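Local coordinates for protein putative transcriptional regulator (Streptomyces coelicolor A3, PDB 2PQQ) that probably regulates transcription as a DNA-binding factor that senses a cyclic nucleotide such as cAMP, this chain being its N-terminal domain, of the cyclic nucleotide-binding family, at residues 23-28 and 102-107; 59-64 and 91-96. All blocks are in the same frame, centred on the assembly; numbering follows the deposited sequence.

Contact 1: residues 23-28 and 102-107; sequences ELRASM and KLLALG. With FMT (formic acid), chain E.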
loop_
_atom_site.group_PDB
_atom_site.type_symbol
_atom_site.label_atom_id
_atom_site.label_comp_id
_atom_site.label_asym_id
_atom_site.label_seq_id
_atom_site.Cartn_x
_atom_site.Cartn_y
_atom_site.Cartn_z
ATOM N N GLU A 23 18.513 28.068 5.768
ATOM C CA GLU A 23 19.625 27.168 6.091
ATOM C C GLU A 23 19.732 26.035 5.069
ATOM O O GLU A 23 20.819 25.726 4.595
ATOM C CB GLU A 23 19.457 26.552 7.481
ATOM C CG GLU A 23 19.389 27.560 8.637
ATOM C CD GLU A 23 18.902 26.916 9.947
ATOM O OE1 GLU A 23 18.219 25.871 9.896
ATOM O OE2 GLU A 23 19.216 27.450 11.026
ATOM N N LEU A 24 18.589 25.419 4.782
ATOM C CA LEU A 24 18.418 24.440 3.703
ATOM C C LEU A 24 18.999 24.958 2.392
ATOM O O LEU A 24 19.817 24.277 1.767
ATOM C CB LEU A 24 16.937 24.116 3.526
ATOM C CG LEU A 24 16.575 23.155 2.384
ATOM C CD1 LEU A 24 17.379 21.781 2.413
ATOM C CD2 LEU A 24 15.054 22.953 2.386
ATOM N N ARG A 25 18.578 26.151 1.980
ATOM C CA ARG A 25 19.052 26.754 0.732
ATOM C C ARG A 25 20.558 26.976 0.713
ATOM O O ARG A 25 21.215 26.628 -0.267
ATOM C CB ARG A 25 18.318 28.068 0.425
ATOM C CG ARG A 25 18.801 28.778 -0.832
ATOM C CD ARG A 25 18.726 27.868 -2.042
ATOM N NE ARG A 25 19.283 28.472 -3.256
ATOM C CZ ARG A 25 20.499 28.235 -3.727
ATOM N NH1 ARG A 25 21.328 27.422 -3.071
ATOM N NH2 ARG A 25 20.890 28.811 -4.851
ATOM N N ALA A 26 21.114 27.519 1.801
ATOM C CA ALA A 26 22.566 27.758 1.872
ATOM C C ALA A 26 23.344 26.434 1.823
ATOM O O ALA A 26 24.471 26.380 1.327
ATOM C CB ALA A 26 22.922 28.521 3.128
ATOM N N SER A 27 22.717 25.375 2.330
ATOM C CA SER A 27 23.357 24.045 2.395
ATOM C C SER A 27 23.401 23.325 1.070
ATOM O O SER A 27 24.195 22.402 0.894
ATOM C CB SER A 27 22.635 23.183 3.415
ATOM O OG SER A 27 22.918 23.685 4.701
HETATM N N MSE A 28 22.563 23.760 0.123
HETATM C CA MSE A 28 22.407 23.039 -1.141
HETATM C C MSE A 28 23.420 23.455 -2.207
HETATM O O MSE A 28 23.990 24.551 -2.151
HETATM C CB MSE A 28 20.977 23.181 -1.683
HETATM C CG MSE A 28 19.939 22.509 -0.782
HETATM SE SE MSE A 28 18.100 22.926 -1.296
HETATM C CE MSE A 28 17.643 21.145 -1.975
ATOM N N LYS A 102 17.957 23.038 -14.257
ATOM C CA LYS A 102 18.695 23.440 -13.067
ATOM C C LYS A 102 18.022 22.800 -11.867
ATOM O O LYS A 102 16.781 22.655 -11.832
ATOM C CB LYS A 102 18.730 24.960 -12.926
ATOM C CG LYS A 102 19.626 25.654 -13.941
ATOM C CD LYS A 102 19.603 27.177 -13.773
ATOM C CE LYS A 102 20.125 27.905 -15.008
ATOM N NZ LYS A 102 21.565 27.589 -15.312
ATOM N N LEU A 103 18.853 22.374 -10.914
ATOM C CA LEU A 103 18.402 21.703 -9.702
ATOM C C LEU A 103 19.206 22.202 -8.500
ATOM O O LEU A 103 20.324 22.702 -8.656
ATOM C CB LEU A 103 18.598 20.178 -9.788
ATOM C CG LEU A 103 18.280 19.387 -11.063
ATOM C CD1 LEU A 103 19.554 19.128 -11.820
ATOM C CD2 LEU A 103 17.634 18.077 -10.703
ATOM N N LEU A 104 18.632 22.040 -7.314
ATOM C CA LEU A 104 19.374 22.241 -6.073
ATOM C C LEU A 104 19.490 20.875 -5.413
ATOM O O LEU A 104 18.499 20.166 -5.329
ATOM C CB LEU A 104 18.606 23.204 -5.171
ATOM C CG LEU A 104 18.676 24.656 -5.662
ATOM C CD1 LEU A 104 17.742 25.555 -4.839
ATOM C CD2 LEU A 104 20.117 25.166 -5.623
ATOM N N ALA A 105 20.676 20.509 -4.959
ATOM C CA ALA A 105 20.900 19.171 -4.403
ATOM C C ALA A 105 21.265 19.236 -2.931
ATOM O O ALA A 105 22.031 20.110 -2.518
ATOM C CB ALA A 105 22.018 18.483 -5.180
ATOM N N LEU A 106 20.741 18.316 -2.129
ATOM C CA LEU A 106 21.206 18.187 -0.735
ATOM C C LEU A 106 21.683 16.753 -0.530
ATOM O O LEU A 106 20.932 15.823 -0.793
ATOM C CB LEU A 106 20.082 18.552 0.256
ATOM C CG LEU A 106 20.440 18.655 1.760
ATOM C CD1 LEU A 106 21.327 19.885 2.094
ATOM C CD2 LEU A 106 19.198 18.618 2.661
ATOM N N GLY A 107 22.927 16.577 -0.077
ATOM C CA GLY A 107 23.495 15.249 0.146
ATOM C C GLY A 107 23.333 14.793 1.586
ATOM O O GLY A 107 23.256 15.612 2.517
HETATM C C FMT E . 16.669 30.136 -4.330
HETATM O O1 FMT E . 17.513 29.780 -5.161
HETATM O O2 FMT E . 16.951 30.518 -3.192
#
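Met28, a selenomethionine built with SE in place of sulfur, reaches across to the strand bearing Leu104 and Leu106. Its CB sits 3.4 Å from Ala105 O, the same carbonyl that its CA meets in a CA-H...O contact. CG follows, near that oxygen and 4.1 Å from Leu106 CB. SE then lies 3.9 Å from Leu104 CB, and the bend at chi3 (110°) lays CE against the strand backbone, 3.6 Å from Leu104 O. The chain thus crosses the leucines on both sides of Ala105 at about a right angle. Leu106 is also met by the helix: its CD2 touches Leu24 CD1 at 3.7 Å, and its CD1 rests on Ser27 CB.

Arg25 starts out pointing away from the strand, but the bend at chi2 (56°) swings its guanidinium back, and Leu104 CD2 lies over one face, toward its rim. NE donates to O1 of a formic acid, probably from the crystallisation liquor, at 2.9 Å. Shortened to an alanine, the residue would probably take the guanidinium off Leu104 CD2 and leave the formic acid without this NE donor. Ser27 OG turns back to Glu23 O, which also accepts from Ser27 N on the opposite face of the carbonyl plane.

Helix 18-27 runs nearly perpendicular to strand 101-107 (95°), packing on one side of the beta-roll of this cyclic nucleotide-binding domain. Trp114 of helix 111-117 packs against both Leu24 and Leu106, while strands 29-33 and 45-54 pair with strand 101-107 along its two edges.

Contact 2: residues 59-64 and 91-96; sequences LHRTSP and RTATGT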
loop_
_atom_site.group_PDB
_atom_site.type_symbol
_atom_site.label_atom_id
_atom_site.label_comp_id
_atom_site.label_asym_id
_atom_site.label_seq_id
_atom_site.Cartn_x
_atom_site.Cartn_y
_atom_site.Cartn_z
ATOM N N LEU A 59 12.298 10.444 -15.518
ATOM C CA LEU A 59 12.825 9.283 -14.813
ATOM C C LEU A 59 12.405 8.007 -15.554
ATOM O O LEU A 59 11.255 7.904 -15.984
ATOM C CB LEU A 59 12.352 9.266 -13.353
ATOM C CG LEU A 59 12.891 10.342 -12.397
ATOM C CD1 LEU A 59 12.147 10.299 -11.086
ATOM C CD2 LEU A 59 14.371 10.141 -12.154
ATOM N N HIS A 60 13.350 7.080 -15.762
ATOM C CA HIS A 60 13.068 5.813 -16.479
ATOM C C HIS A 60 13.893 4.612 -15.968
ATOM O O HIS A 60 14.967 4.776 -15.380
ATOM C CB HIS A 60 13.202 5.971 -18.004
ATOM C CG HIS A 60 14.489 6.599 -18.436
ATOM N ND1 HIS A 60 15.588 5.861 -18.822
ATOM C CD2 HIS A 60 14.865 7.898 -18.509
ATOM C CE1 HIS A 60 16.578 6.676 -19.132
ATOM N NE2 HIS A 60 16.171 7.918 -18.937
ATOM N N ARG A 61 13.382 3.408 -16.239
ATOM C CA ARG A 61 13.907 2.159 -15.691
ATOM C C ARG A 61 13.977 1.105 -16.808
ATOM O O ARG A 61 13.123 1.078 -17.704
ATOM C CB ARG A 61 13.000 1.706 -14.539
ATOM C CG ARG A 61 13.453 0.472 -13.761
ATOM C CD ARG A 61 12.614 0.288 -12.486
ATOM N NE ARG A 61 12.721 1.437 -11.584
ATOM C CZ ARG A 61 11.760 1.856 -10.761
ATOM N NH1 ARG A 61 10.593 1.228 -10.715
ATOM N NH2 ARG A 61 11.962 2.921 -9.995
ATOM N N THR A 62 15.005 0.257 -16.769
ATOM C CA THR A 62 15.251 -0.682 -17.852
ATOM C C THR A 62 14.316 -1.881 -17.759
ATOM O O THR A 62 14.293 -2.581 -16.746
ATOM C CB THR A 62 16.716 -1.155 -17.886
ATOM O OG1 THR A 62 17.587 -0.019 -17.822
ATOM C CG2 THR A 62 17.006 -1.957 -19.172
ATOM N N SER A 63 13.557 -2.107 -18.833
ATOM C CA SER A 63 12.584 -3.199 -18.914
ATOM C C SER A 63 13.255 -4.571 -18.966
ATOM O O SER A 63 14.385 -4.683 -19.455
ATOM C CB SER A 63 11.696 -3.017 -20.151
ATOM O OG SER A 63 10.874 -1.873 -20.009
ATOM N N PRO A 64 12.562 -5.620 -18.460
ATOM C CA PRO A 64 12.954 -7.023 -18.669
ATOM C C PRO A 64 13.284 -7.367 -20.122
ATOM O O PRO A 64 13.832 -8.437 -20.391
ATOM C CB PRO A 64 11.714 -7.794 -18.214
ATOM C CG PRO A 64 11.149 -6.937 -17.130
ATOM C CD PRO A 64 11.369 -5.519 -17.592
ATOM N N ARG A 91 20.376 3.976 -6.970
ATOM C CA ARG A 91 19.259 4.552 -7.735
ATOM C C ARG A 91 18.418 3.470 -8.418
ATOM O O ARG A 91 18.953 2.495 -8.974
ATOM C CB ARG A 91 19.747 5.560 -8.774
ATOM C CG ARG A 91 20.520 6.714 -8.205
ATOM C CD ARG A 91 19.650 7.598 -7.320
ATOM N NE ARG A 91 20.349 8.845 -6.994
ATOM C CZ ARG A 91 19.945 9.717 -6.072
ATOM N NH1 ARG A 91 18.854 9.485 -5.357
ATOM N NH2 ARG A 91 20.655 10.811 -5.850
ATOM N N THR A 92 17.108 3.652 -8.362
ATOM C CA THR A 92 16.152 2.693 -8.927
ATOM C C THR A 92 15.712 3.154 -10.321
ATOM O O THR A 92 15.042 2.417 -11.042
ATOM C CB THR A 92 14.914 2.546 -8.015
ATOM O OG1 THR A 92 14.384 3.843 -7.737
ATOM C CG2 THR A 92 15.277 1.892 -6.695
ATOM N N ALA A 93 16.122 4.359 -10.701
ATOM C CA ALA A 93 15.837 4.899 -12.027
ATOM C C ALA A 93 16.988 5.734 -12.620
ATOM O O ALA A 93 17.884 6.180 -11.899
ATOM C CB ALA A 93 14.559 5.730 -11.984
ATOM N N THR A 94 16.954 5.923 -13.945
ATOM C CA THR A 94 17.816 6.882 -14.627
ATOM C C THR A 94 17.041 8.188 -14.820
ATOM O O THR A 94 15.869 8.170 -15.152
ATOM C CB THR A 94 18.300 6.325 -15.990
ATOM O OG1 THR A 94 19.091 5.157 -15.747
ATOM C CG2 THR A 94 19.157 7.354 -16.742
ATOM N N GLY A 95 17.697 9.314 -14.565
ATOM C CA GLY A 95 17.088 10.608 -14.746
ATOM C C GLY A 95 17.787 11.253 -15.911
ATOM O O GLY A 95 19.003 11.391 -15.902
ATOM N N THR A 96 17.006 11.606 -16.925
ATOM C CA THR A 96 17.520 12.200 -18.148
ATOM C C THR A 96 16.881 13.578 -18.381
ATOM O O THR A 96 15.676 13.726 -18.339
ATOM C CB THR A 96 17.276 11.258 -19.331
ATOM O OG1 THR A 96 17.960 10.025 -19.074
ATOM C CG2 THR A 96 17.780 11.850 -20.648
#
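Leu59 opens the pairing by laying CD2 on Gly95 CA, 3.8 Å away, in an antiparallel non-hydrogen-bonded pair. The CB of Leu59 also faces Ala93 CB, and its CA-H points at Thr94 O.

His60 and Thr94 form the hydrogen-bonded pair: His60 N donates to Thr94 O at 2.8 Å, and Thr94 N returns a bond to His60 O at 2.7 Å, the second the straighter (167° at the hydrogen). With chi1 at 51°, the imidazole stands between its own backbone N and carbonyl carbon and leans across the neighbouring strand. Thr94 CB comes over the ring face in a CH-pi contact, 4.0 Å from the centroid. At the ring edge, NE2 and Thr96 OG1 share a hydrogen bond of 2.8 Å, while ND1 bonds to Glu68; with both nitrogens engaged, the ring's rotation is fixed. Thr94 OG1 is taken by the backbone N of Glu42.

Arg61 then carries the contact past the last bridged pair, to Thr92 in the loop before strand 94-97. Its chain, bent at chi3 (-60°), brings NE to Thr92 O at 2.6 Å, with the oxygen close to the guanidinium plane; NH2 adds a weak bond to the same oxygen. The side chains of Arg61 and Thr92 lie side by side, pointing the same way.

Strands 57-62 and 94-97 are the two inner members of a four-stranded antiparallel sheet, flanked by strands 68-74 and 38-40, in the cyclic nucleotide-binding beta-roll. Asp147 and Gly148 of the second subunit pack against Leu59, Thr92 and Ala93.

Overall arrangement
The two contacts belong to different sheets of one cyclic nucleotide-binding domain, their centres 24 Å apart and their nearest atoms about 7 Å. Strand 94-97 of contact 2 leads directly into strand 101-107 of contact 1, and the loop closed by contact 1 encloses contact 2. Contact 1 is mostly buried: a helix packs on a strand through apolar side chains, with a charged group only at its margin. Contact 2 is partly buried and joins strand to strand within a sheet, through main-chain hydrogen bonds and polar side chains. Another subunit touches contact 2, whereas no other chain of the assembly touches contact 1.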